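Local coordinates for aldehyde dehydrogenase family protein (Pseudomonas syringae pv. tomato, PDB 5IUV), which oxidises indole-3-acetaldehyde, probably to the auxin indole-3-acetic acid, with NAD+ as the hydride acceptor, as a member of the aldehyde dehydrogenase family, at residues K50-D55 / V219-G224; A81-T86 / E133-L138; P273-A278 / R307-R312. All coordinates share one frame; numbering follows the deposited sequence.

Contact 1: residues K50-D55 / V219-G224; sequences KVASCD and VLPGYG. With NAD (nicotinamide-adenine-dinucleotide), chain C.
Cys54 and Pro221 make the one direct hydrogen bond between these segments: Cys54 N donates to Pro221 O at 3.1 Å, with an N-H...O angle of 159°. The same carbonyl oxygen is flanked by the Cys54 side chain, whose SG lies 3.3 Å from Pro221 O. With chi1 at -62°, that sulfur sits beside its own backbone N and thus also faces the pyrrolidine ring and Leu220, Cys54 SG to Leu220 CD2 being 4.2 Å. On the strand side, one branch of Val51 does the touching: CG1, anti to the backbone N, reaches Pro221 CB at 3.6 Å, the valine crossing the proline ring at a slant. Pro221 therefore bonds through its carbonyl and packs through its ring. Beyond it, a water extends the polar link, bound to Ser53 OG, donating to Cys54 O at 2.6 Å and accepting from Tyr223 N at 2.9 Å, so it bridges the two segments. Ser53 OG also approaches the Tyr223 ring obliquely, 3.7 Å from CE2. The Gly222 backbone passes close to Cys54 N. Ile201 of helix 198-210 packs against both Val51 and Pro221, and Lys191 NZ, which itself binds NAD, holds Gly222 O by a hydrogen bond. The two segments run 90° apart, so the end of strand 47-52 is laid across the loop and not paired with it in a sheet. That loop links strand 217-219 to helix 224-232, whose first residue, Gly224, brings its CA within 3.4 Å of NAD C4A, the beta-to-alpha connection that touches the adenine in the Rossmann-like coenzyme domain of aldehyde dehydrogenases.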
loop_
_atom_site.group_PDB
_atom_site.type_symbol
_atom_site.label_atom_id
_atom_site.label_comp_id
_atom_site.label_asym_id
_atom_site.label_seq_id
_atom_site.Cartn_x
_atom_site.Cartn_y
_atom_site.Cartn_z
ATOM N N LYS A 50 -5.726 -4.908 -48.518
ATOM C CA LYS A 50 -6.813 -5.843 -48.301
ATOM C C LYS A 50 -6.491 -6.578 -47.009
ATOM O O LYS A 50 -5.473 -7.259 -46.901
ATOM C CB LYS A 50 -6.979 -6.789 -49.492
ATOM C CG LYS A 50 -7.484 -6.077 -50.758
ATOM C CD LYS A 50 -7.970 -7.055 -51.822
ATOM C CE LYS A 50 -8.560 -6.323 -53.026
ATOM N NZ LYS A 50 -9.850 -5.642 -52.726
ATOM N N VAL A 51 -7.352 -6.398 -46.014
ATOM C CA VAL A 51 -7.095 -6.877 -44.664
ATOM C C VAL A 51 -7.926 -8.114 -44.345
ATOM O O VAL A 51 -9.104 -8.168 -44.683
ATOM C CB VAL A 51 -7.400 -5.769 -43.631
ATOM C CG1 VAL A 51 -7.243 -6.280 -42.202
ATOM C CG2 VAL A 51 -6.511 -4.561 -43.884
ATOM N N ALA A 52 -7.313 -9.096 -43.686
ATOM C CA ALA A 52 -8.009 -10.327 -43.318
ATOM C C ALA A 52 -9.286 -10.028 -42.532
ATOM O O ALA A 52 -9.274 -9.243 -41.586
ATOM C CB ALA A 52 -7.090 -11.233 -42.512
ATOM N N SER A 53 -10.394 -10.625 -42.956
ATOM C CA SER A 53 -11.666 -10.445 -42.269
ATOM C C SER A 53 -11.972 -11.680 -41.430
ATOM O O SER A 53 -12.604 -12.618 -41.910
ATOM C CB SER A 53 -12.798 -10.179 -43.275
ATOM O OG SER A 53 -14.016 -9.906 -42.609
ATOM N N CYS A 54 -11.510 -11.683 -40.178
ATOM C CA CYS A 54 -11.648 -12.853 -39.321
ATOM C C CYS A 54 -13.076 -13.056 -38.820
ATOM O O CYS A 54 -13.876 -12.120 -38.789
ATOM C CB CYS A 54 -10.689 -12.749 -38.133
ATOM S SG CYS A 54 -8.967 -12.703 -38.654
ATOM N N ASP A 55 -13.379 -14.293 -38.432
ATOM C CA ASP A 55 -14.706 -14.664 -37.959
ATOM C C ASP A 55 -14.548 -15.633 -36.787
ATOM O O ASP A 55 -13.451 -15.764 -36.231
ATOM C CB ASP A 55 -15.533 -15.288 -39.093
ATOM C CG ASP A 55 -17.040 -15.052 -38.939
ATOM O OD1 ASP A 55 -17.559 -15.100 -37.800
ATOM O OD2 ASP A 55 -17.709 -14.820 -39.970
ATOM N N VAL A 219 -3.361 -11.325 -33.080
ATOM C CA VAL A 219 -4.122 -10.166 -33.555
ATOM C C VAL A 219 -5.136 -10.568 -34.629
ATOM O O VAL A 219 -4.768 -11.138 -35.659
ATOM C CB VAL A 219 -3.194 -9.075 -34.124
ATOM C CG1 VAL A 219 -4.020 -7.891 -34.647
ATOM C CG2 VAL A 219 -2.204 -8.611 -33.053
ATOM N N LEU A 220 -6.406 -10.263 -34.389
ATOM C CA LEU A 220 -7.472 -10.633 -35.321
ATOM C C LEU A 220 -8.217 -9.417 -35.877
ATOM O O LEU A 220 -9.157 -8.919 -35.254
ATOM C CB LEU A 220 -8.469 -11.565 -34.635
ATOM C CG LEU A 220 -7.916 -12.846 -34.011
ATOM C CD1 LEU A 220 -9.054 -13.685 -33.414
ATOM C CD2 LEU A 220 -7.125 -13.641 -35.047
ATOM N N PRO A 221 -7.794 -8.924 -37.052
ATOM C CA PRO A 221 -8.572 -7.855 -37.683
ATOM C C PRO A 221 -9.907 -8.397 -38.189
ATOM O O PRO A 221 -10.023 -9.595 -38.458
ATOM C CB PRO A 221 -7.674 -7.391 -38.835
ATOM C CG PRO A 221 -6.805 -8.573 -39.135
ATOM C CD PRO A 221 -6.597 -9.285 -37.833
ATOM N N GLY A 222 -10.910 -7.537 -38.281
ATOM C CA GLY A 222 -12.230 -7.964 -38.708
ATOM C C GLY A 222 -13.323 -7.156 -38.038
ATOM O O GLY A 222 -13.040 -6.296 -37.211
ATOM N N TYR A 223 -14.575 -7.433 -38.400
ATOM C CA TYR A 223 -15.701 -6.648 -37.915
ATOM C C TYR A 223 -16.070 -6.984 -36.481
ATOM O O TYR A 223 -15.821 -8.092 -36.008
ATOM C CB TYR A 223 -16.912 -6.850 -38.826
ATOM C CG TYR A 223 -16.650 -6.406 -40.242
ATOM C CD1 TYR A 223 -16.522 -5.060 -40.549
ATOM C CD2 TYR A 223 -16.509 -7.332 -41.268
ATOM C CE1 TYR A 223 -16.272 -4.642 -41.847
ATOM C CE2 TYR A 223 -16.258 -6.921 -42.573
ATOM C CZ TYR A 223 -16.139 -5.577 -42.850
ATOM O OH TYR A 223 -15.894 -5.162 -44.138
ATOM N N GLY A 224 -16.665 -6.013 -35.794
ATOM C CA GLY A 224 -17.125 -6.225 -34.434
ATOM C C GLY A 224 -18.183 -7.306 -34.343
ATOM O O GLY A 224 -18.142 -8.158 -33.453
HETATM P PA NAD C . -17.648 0.838 -31.231
HETATM O O1A NAD C . -18.408 0.625 -29.978
HETATM O O2A NAD C . -18.511 0.900 -32.476
HETATM O O5B NAD C . -16.562 -0.293 -31.408
HETATM C C5B NAD C . -15.348 -0.418 -30.638
HETATM C C4B NAD C . -14.746 -1.759 -30.976
HETATM O O4B NAD C . -15.718 -2.792 -30.707
HETATM C C3B NAD C . -14.280 -1.984 -32.418
HETATM O O3B NAD C . -13.102 -2.781 -32.452
HETATM C C2B NAD C . -15.460 -2.730 -33.043
HETATM O O2B NAD C . -15.071 -3.517 -34.166
HETATM C C1B NAD C . -15.914 -3.582 -31.861
HETATM N N9A NAD C . -17.299 -4.044 -31.876
HETATM C C8A NAD C . -18.367 -3.479 -32.522
HETATM N N7A NAD C . -19.477 -4.171 -32.433
HETATM C C5A NAD C . -19.119 -5.263 -31.648
HETATM C C6A NAD C . -19.862 -6.349 -31.140
HETATM N N6A NAD C . -21.152 -6.565 -31.416
HETATM N N1A NAD C . -19.213 -7.232 -30.343
HETATM C C2A NAD C . -17.912 -7.045 -30.097
HETATM N N3A NAD C . -17.108 -6.070 -30.531
HETATM C C4A NAD C . -17.780 -5.196 -31.301
HETATM O O3 NAD C . -16.827 2.213 -31.120
HETATM P PN NAD C . -15.883 3.030 -32.128
HETATM O O1N NAD C . -16.782 3.703 -33.095
HETATM O O2N NAD C . -14.826 2.126 -32.638
HETATM O O5D NAD C . -15.158 4.073 -31.159
HETATM C C5D NAD C . -15.788 5.304 -30.741
HETATM C C4D NAD C . -16.250 5.135 -29.315
HETATM O O4D NAD C . -15.113 4.830 -28.475
HETATM C C3D NAD C . -16.880 6.372 -28.688
HETATM O O3D NAD C . -18.076 6.014 -28.003
HETATM C C2D NAD C . -15.778 6.844 -27.733
HETATM O O2D NAD C . -16.208 7.572 -26.586
HETATM C C1D NAD C . -15.157 5.508 -27.266
HETATM N N1N NAD C . -13.744 5.729 -26.738
HETATM C C2N NAD C . -13.585 5.531 -25.345
HETATM C C3N NAD C . -12.327 5.648 -24.775
HETATM C C7N NAD C . -12.096 5.524 -23.290
HETATM O O7N NAD C . -13.073 5.497 -22.511
HETATM N N7N NAD C . -10.859 5.560 -22.861
HETATM C C4N NAD C . -11.247 5.981 -25.595
HETATM C C5N NAD C . -11.433 6.202 -26.956
HETATM C C6N NAD C . -12.695 6.065 -27.511
HETATM O O HOH W 1 -14.604 -9.885 -39.998
#

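Contact 2: residues A81-T86 / E133-L138; sequences AKRKAT and EAIDKL
Lys84 and Asp136 form a salt bridge, Lys84 NZ to Asp136 OD2 at 2.8 Å, the ammonium meeting the syn lone pair of that oxygen. It belongs to a salt-bridge network between helix 80-96 and segment 133-138, which carries on from helix 113-134, because Lys137 NZ takes the other carboxylate oxygen, Asp136 OD1, at 2.8 Å, from 28° out of the carboxylate plane. Two lysines thus share one carboxylate, their NZ atoms 3.9 Å apart, and its charge probably offsets their repulsion. Glu133 of the second subunit adds another, its OE1 making salt bridges to both Lys84 and Lys137, while Trp130 of that subunit gives Lys137 a cation-pi contact. Lys137 NZ also donates to Glu133 O of its own chain, in the carbonyl plane. Lys84 CD passes 4.1 Å from Glu133 CA, and the bend at chi3 (67°) beyond it turns CE and NZ to the carboxylate. Behind the charges, Ile135 wedges against helix 80-96 and crosses Arg83 at about a right angle. The Arg83 guanidinium is held by Leu78 O and Ser183 O. The methyl Ile135 CD1 rests 3.7 Å from Arg83 CB and 3.6 Å from Lys84 N.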
loop_
_atom_site.group_PDB
_atom_site.type_symbol
_atom_site.label_atom_id
_atom_site.label_comp_id
_atom_site.label_asym_id
_atom_site.label_seq_id
_atom_site.Cartn_x
_atom_site.Cartn_y
_atom_site.Cartn_z
ATOM N N ALA A 81 11.439 -9.882 -13.621
ATOM C CA ALA A 81 12.499 -9.025 -14.141
ATOM C C ALA A 81 12.726 -9.261 -15.631
ATOM O O ALA A 81 13.094 -8.333 -16.353
ATOM C CB ALA A 81 13.797 -9.248 -13.374
ATOM N N LYS A 82 12.513 -10.493 -16.085
ATOM C CA LYS A 82 12.638 -10.799 -17.508
ATOM C C LYS A 82 11.428 -10.303 -18.311
ATOM O O LYS A 82 11.585 -9.835 -19.432
ATOM C CB LYS A 82 12.834 -12.304 -17.722
ATOM C CG LYS A 82 14.186 -12.841 -17.259
ATOM C CD LYS A 82 14.142 -14.370 -17.197
ATOM C CE LYS A 82 15.529 -14.990 -17.135
ATOM N NZ LYS A 82 16.326 -14.471 -15.995
ATOM N N ARG A 83 10.223 -10.394 -17.744
ATOM C CA ARG A 83 9.046 -9.832 -18.413
ATOM C C ARG A 83 9.186 -8.318 -18.554
ATOM O O ARG A 83 8.842 -7.751 -19.584
ATOM C CB ARG A 83 7.754 -10.169 -17.659
ATOM C CG ARG A 83 7.469 -11.657 -17.608
ATOM C CD ARG A 83 5.988 -11.974 -17.531
ATOM N NE ARG A 83 5.282 -11.277 -16.455
ATOM C CZ ARG A 83 5.351 -11.602 -15.169
ATOM N NH1 ARG A 83 6.130 -12.595 -14.766
ATOM N NH2 ARG A 83 4.653 -10.912 -14.280
ATOM N N LYS A 84 9.683 -7.677 -17.506
ATOM C CA LYS A 84 9.976 -6.253 -17.532
ATOM C C LYS A 84 10.912 -5.900 -18.692
ATOM O O LYS A 84 10.621 -4.996 -19.476
ATOM C CB LYS A 84 10.604 -5.814 -16.202
ATOM C CG LYS A 84 11.177 -4.401 -16.224
ATOM C CD LYS A 84 11.705 -3.950 -14.841
ATOM C CE LYS A 84 12.930 -4.763 -14.427
ATOM N NZ LYS A 84 13.554 -4.267 -13.154
ATOM N N ALA A 85 12.031 -6.613 -18.793
ATOM C CA ALA A 85 13.020 -6.353 -19.843
ATOM C C ALA A 85 12.419 -6.497 -21.241
ATOM O O ALA A 85 12.702 -5.703 -22.135
ATOM C CB ALA A 85 14.226 -7.290 -19.686
ATOM N N THR A 86 11.587 -7.514 -21.417
ATOM C CA THR A 86 10.945 -7.758 -22.703
ATOM C C THR A 86 9.949 -6.651 -23.043
ATOM O O THR A 86 9.907 -6.183 -24.180
ATOM C CB THR A 86 10.233 -9.122 -22.712
ATOM O OG1 THR A 86 11.200 -10.153 -22.489
ATOM C CG2 THR A 86 9.536 -9.379 -24.043
ATOM N N GLU A 133 8.074 -1.570 -16.434
ATOM C CA GLU A 133 8.872 -1.070 -15.312
ATOM C C GLU A 133 8.226 -1.362 -13.958
ATOM O O GLU A 133 8.914 -1.498 -12.943
ATOM C CB GLU A 133 9.081 0.443 -15.431
ATOM C CG GLU A 133 10.019 0.897 -16.540
ATOM C CD GLU A 133 9.887 2.392 -16.836
ATOM O OE1 GLU A 133 9.070 3.079 -16.176
ATOM O OE2 GLU A 133 10.598 2.879 -17.733
ATOM N N ALA A 134 6.898 -1.421 -13.946
ATOM C CA ALA A 134 6.143 -1.559 -12.702
ATOM C C ALA A 134 6.092 -2.990 -12.180
ATOM O O ALA A 134 5.832 -3.204 -10.994
ATOM C CB ALA A 134 4.715 -1.035 -12.895
ATOM N N ILE A 135 6.320 -3.957 -13.065
ATOM C CA ILE A 135 6.098 -5.370 -12.748
ATOM C C ILE A 135 6.711 -5.802 -11.412
ATOM O O ILE A 135 6.014 -6.359 -10.559
ATOM C CB ILE A 135 6.652 -6.285 -13.859
ATOM C CG1 ILE A 135 5.788 -6.180 -15.119
ATOM C CG2 ILE A 135 6.693 -7.724 -13.387
ATOM C CD1 ILE A 135 6.363 -6.954 -16.322
ATOM N N ASP A 136 8.001 -5.540 -11.222
ATOM C CA ASP A 136 8.661 -6.012 -10.008
ATOM C C ASP A 136 8.711 -4.945 -8.922
ATOM O O ASP A 136 9.467 -5.076 -7.957
ATOM C CB ASP A 136 10.073 -6.528 -10.322
ATOM C CG ASP A 136 10.949 -5.493 -11.011
ATOM O OD1 ASP A 136 10.452 -4.408 -11.373
ATOM O OD2 ASP A 136 12.146 -5.788 -11.216
ATOM N N LYS A 137 7.901 -3.896 -9.075
ATOM C CA LYS A 137 7.725 -2.899 -8.023
ATOM C C LYS A 137 6.412 -3.153 -7.285
ATOM O O LYS A 137 6.120 -2.502 -6.288
ATOM C CB LYS A 137 7.739 -1.472 -8.595
ATOM C CG LYS A 137 8.847 -1.208 -9.623
ATOM C CD LYS A 137 10.226 -1.458 -9.048
ATOM C CE LYS A 137 11.315 -1.024 -10.031
ATOM N NZ LYS A 137 11.188 -1.716 -11.349
ATOM N N LEU A 138 5.624 -4.098 -7.788
ATOM C CA LEU A 138 4.353 -4.449 -7.161
ATOM C C LEU A 138 4.543 -5.529 -6.101
ATOM O O LEU A 138 5.240 -6.509 -6.335
ATOM C CB LEU A 138 3.347 -4.928 -8.209
ATOM C CG LEU A 138 2.889 -3.867 -9.206
ATOM C CD1 LEU A 138 2.169 -4.522 -10.374
ATOM C CD2 LEU A 138 1.987 -2.869 -8.493
#

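Contact 3: residues P273-A278 / R307-R312; sequences PNIVFA and RLLVER
Pro273 covers part of one face of the Arg307 guanidinium: its CB stands 3.8 Å above the plane, offset toward the rim, and the two side chains lie alongside each other, pointing the same way. A bend at chi3, -65°, brings the group back over the ring, where Arg307 NH2 is 3.7 Å from Pro273 CD. Its N-H groups are occupied by Asn393 OD1 and by carbonyls including Lys271 O and Ile421 O. At the other end, Glu311 OE1 comes to the edge of the Phe277 ring, 3.4 Å from CD1, with the carboxylate and ring planes 88° apart. Phe412 meets the same ring edge-to-face. Glu311 OE1 also accepts from Ala278 N at 2.7 Å; the bond is straight at hydrogen (177°), although the donor stands above the carboxylate plane. Between these ends run two parallel strands of a right-handed beta-alpha-beta unit, crossing over through helix 283-295, in the family's catalytic domain. Four backbone bonds join them: Asn274 N to Arg307 O, Leu309 N to Asn274 O, Val276 N to Leu309 O and Glu311 N to Val276 O. The closest, from Asn274 N, measures 2.7 Å to Arg307 O. Pro273, Ile275 and Leu309 lie on the face packed by helix 415-423, with Ile275 CG1 4.0 Å from Leu309 CD2. On the Asn274 face, Leu308 CD1 reaches over to Val276 CG2 at 3.9 Å and also packs near the Asn274 amide, whose OD1 accepts from Trp434 NE1.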
loop_
_atom_site.group_PDB
_atom_site.type_symbol
_atom_site.label_atom_id
_atom_site.label_comp_id
_atom_site.label_asym_id
_atom_site.label_seq_id
_atom_site.Cartn_x
_atom_site.Cartn_y
_atom_site.Cartn_z
ATOM N N PRO A 273 -17.857 17.801 -19.136
ATOM C CA PRO A 273 -18.062 19.228 -18.874
ATOM C C PRO A 273 -16.772 19.948 -18.491
ATOM O O PRO A 273 -16.022 19.484 -17.636
ATOM C CB PRO A 273 -19.045 19.226 -17.705
ATOM C CG PRO A 273 -18.700 17.978 -16.955
ATOM C CD PRO A 273 -18.267 16.968 -17.992
ATOM N N ASN A 274 -16.534 21.078 -19.143
ATOM C CA ASN A 274 -15.375 21.926 -18.895
ATOM C C ASN A 274 -15.849 23.211 -18.221
ATOM O O ASN A 274 -16.324 24.126 -18.894
ATOM C CB ASN A 274 -14.660 22.219 -20.219
ATOM C CG ASN A 274 -13.336 22.934 -20.039
ATOM O OD1 ASN A 274 -12.836 23.088 -18.923
ATOM N ND2 ASN A 274 -12.746 23.356 -21.152
ATOM N N ILE A 275 -15.746 23.266 -16.894
ATOM C CA ILE A 275 -16.336 24.359 -16.119
ATOM C C ILE A 275 -15.367 25.507 -15.857
ATOM O O ILE A 275 -14.363 25.349 -15.157
ATOM C CB ILE A 275 -16.861 23.856 -14.760
ATOM C CG1 ILE A 275 -17.799 22.663 -14.963
ATOM C CG2 ILE A 275 -17.573 24.976 -14.015
ATOM C CD1 ILE A 275 -18.116 21.934 -13.673
ATOM N N VAL A 276 -15.692 26.672 -16.403
ATOM C CA VAL A 276 -14.833 27.837 -16.286
ATOM C C VAL A 276 -15.481 28.883 -15.389
ATOM O O VAL A 276 -16.500 29.479 -15.745
ATOM C CB VAL A 276 -14.528 28.451 -17.665
ATOM C CG1 VAL A 276 -13.557 29.615 -17.528
ATOM C CG2 VAL A 276 -13.965 27.387 -18.604
ATOM N N PHE A 277 -14.893 29.085 -14.216
ATOM C CA PHE A 277 -15.383 30.079 -13.268
ATOM C C PHE A 277 -14.793 31.444 -13.567
ATOM O O PHE A 277 -13.722 31.550 -14.164
ATOM C CB PHE A 277 -15.043 29.681 -11.833
ATOM C CG PHE A 277 -15.919 28.603 -11.277
ATOM C CD1 PHE A 277 -17.168 28.904 -10.752
ATOM C CD2 PHE A 277 -15.491 27.285 -11.260
ATOM C CE1 PHE A 277 -17.975 27.909 -10.229
ATOM C CE2 PHE A 277 -16.291 26.288 -10.734
ATOM C CZ PHE A 277 -17.536 26.601 -10.222
ATOM N N ALA A 278 -15.499 32.484 -13.135
ATOM C CA ALA A 278 -15.065 33.858 -13.337
ATOM C C ALA A 278 -13.680 34.102 -12.745
ATOM O O ALA A 278 -12.922 34.924 -13.257
ATOM C CB ALA A 278 -16.080 34.829 -12.729
ATOM N N ARG A 307 -18.900 19.854 -23.599
ATOM C CA ARG A 307 -19.761 20.829 -22.939
ATOM C C ARG A 307 -18.900 21.837 -22.203
ATOM O O ARG A 307 -18.209 21.497 -21.246
ATOM C CB ARG A 307 -20.736 20.165 -21.961
ATOM C CG ARG A 307 -21.807 19.315 -22.623
ATOM C CD ARG A 307 -22.781 18.772 -21.593
ATOM N NE ARG A 307 -22.131 17.847 -20.673
ATOM C CZ ARG A 307 -22.515 17.665 -19.413
ATOM N NH1 ARG A 307 -23.552 18.341 -18.930
ATOM N NH2 ARG A 307 -21.865 16.807 -18.639
ATOM N N LEU A 308 -18.941 23.076 -22.672
ATOM C CA LEU A 308 -18.252 24.177 -22.026
ATOM C C LEU A 308 -19.235 24.936 -21.144
ATOM O O LEU A 308 -20.161 25.563 -21.648
ATOM C CB LEU A 308 -17.639 25.109 -23.074
ATOM C CG LEU A 308 -16.855 26.307 -22.544
ATOM C CD1 LEU A 308 -15.625 25.825 -21.794
ATOM C CD2 LEU A 308 -16.473 27.245 -23.694
ATOM N N LEU A 309 -19.031 24.861 -19.831
ATOM C CA LEU A 309 -19.880 25.550 -18.859
ATOM C C LEU A 309 -19.160 26.799 -18.363
ATOM O O LEU A 309 -18.121 26.700 -17.704
ATOM C CB LEU A 309 -20.225 24.635 -17.676
ATOM C CG LEU A 309 -21.312 23.566 -17.841
ATOM C CD1 LEU A 309 -21.040 22.629 -19.011
ATOM C CD2 LEU A 309 -21.489 22.773 -16.555
ATOM N N VAL A 310 -19.701 27.970 -18.677
ATOM C CA VAL A 310 -19.017 29.209 -18.322
ATOM C C VAL A 310 -19.857 30.071 -17.384
ATOM O O VAL A 310 -21.045 30.280 -17.625
ATOM C CB VAL A 310 -18.638 30.018 -19.591
ATOM C CG1 VAL A 310 -19.806 30.091 -20.545
ATOM C CG2 VAL A 310 -18.148 31.412 -19.226
ATOM N N GLU A 311 -19.237 30.547 -16.304
ATOM C CA GLU A 311 -19.923 31.437 -15.373
ATOM C C GLU A 311 -20.413 32.655 -16.151
ATOM O O GLU A 311 -19.660 33.255 -16.923
ATOM C CB GLU A 311 -19.005 31.848 -14.217
ATOM C CG GLU A 311 -19.725 32.584 -13.092
ATOM C CD GLU A 311 -18.927 32.624 -11.796
ATOM O OE1 GLU A 311 -17.815 32.051 -11.747
ATOM O OE2 GLU A 311 -19.419 33.232 -10.824
ATOM N N ARG A 312 -21.681 33.003 -15.962
ATOM C CA ARG A 312 -22.340 33.953 -16.855
ATOM C C ARG A 312 -21.641 35.317 -16.908
ATOM O O ARG A 312 -21.579 35.936 -17.965
ATOM C CB ARG A 312 -23.805 34.126 -16.449
ATOM C CG ARG A 312 -24.620 34.945 -17.444
ATOM C CD ARG A 312 -26.107 34.666 -17.313
ATOM N NE ARG A 312 -26.424 33.270 -17.598
ATOM C CZ ARG A 312 -26.962 32.434 -16.715
ATOM N NH1 ARG A 312 -27.260 32.863 -15.496
ATOM N NH2 ARG A 312 -27.210 31.172 -17.057
#

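Overall arrangement
Contacts 1 and 3 are buried within one subunit, whereas contact 2 is partly buried and meets a second subunit. No helix or strand is shared between contacts. Their chemistry follows their place: contact 3 rests on regular backbone pairing inside a sheet, contact 1 on a single backbone bond, a bridging water and proline packing, in a loop that leads to the coenzyme, and contact 2 on charged side chains at a subunit interface. Along the chain, contact 2 is nested within the loop closed by contact 1, yet their centres are 32 Å apart. Contact 3 follows both in sequence and lies across the chain's centre from contact 1, about 43 Å between centres.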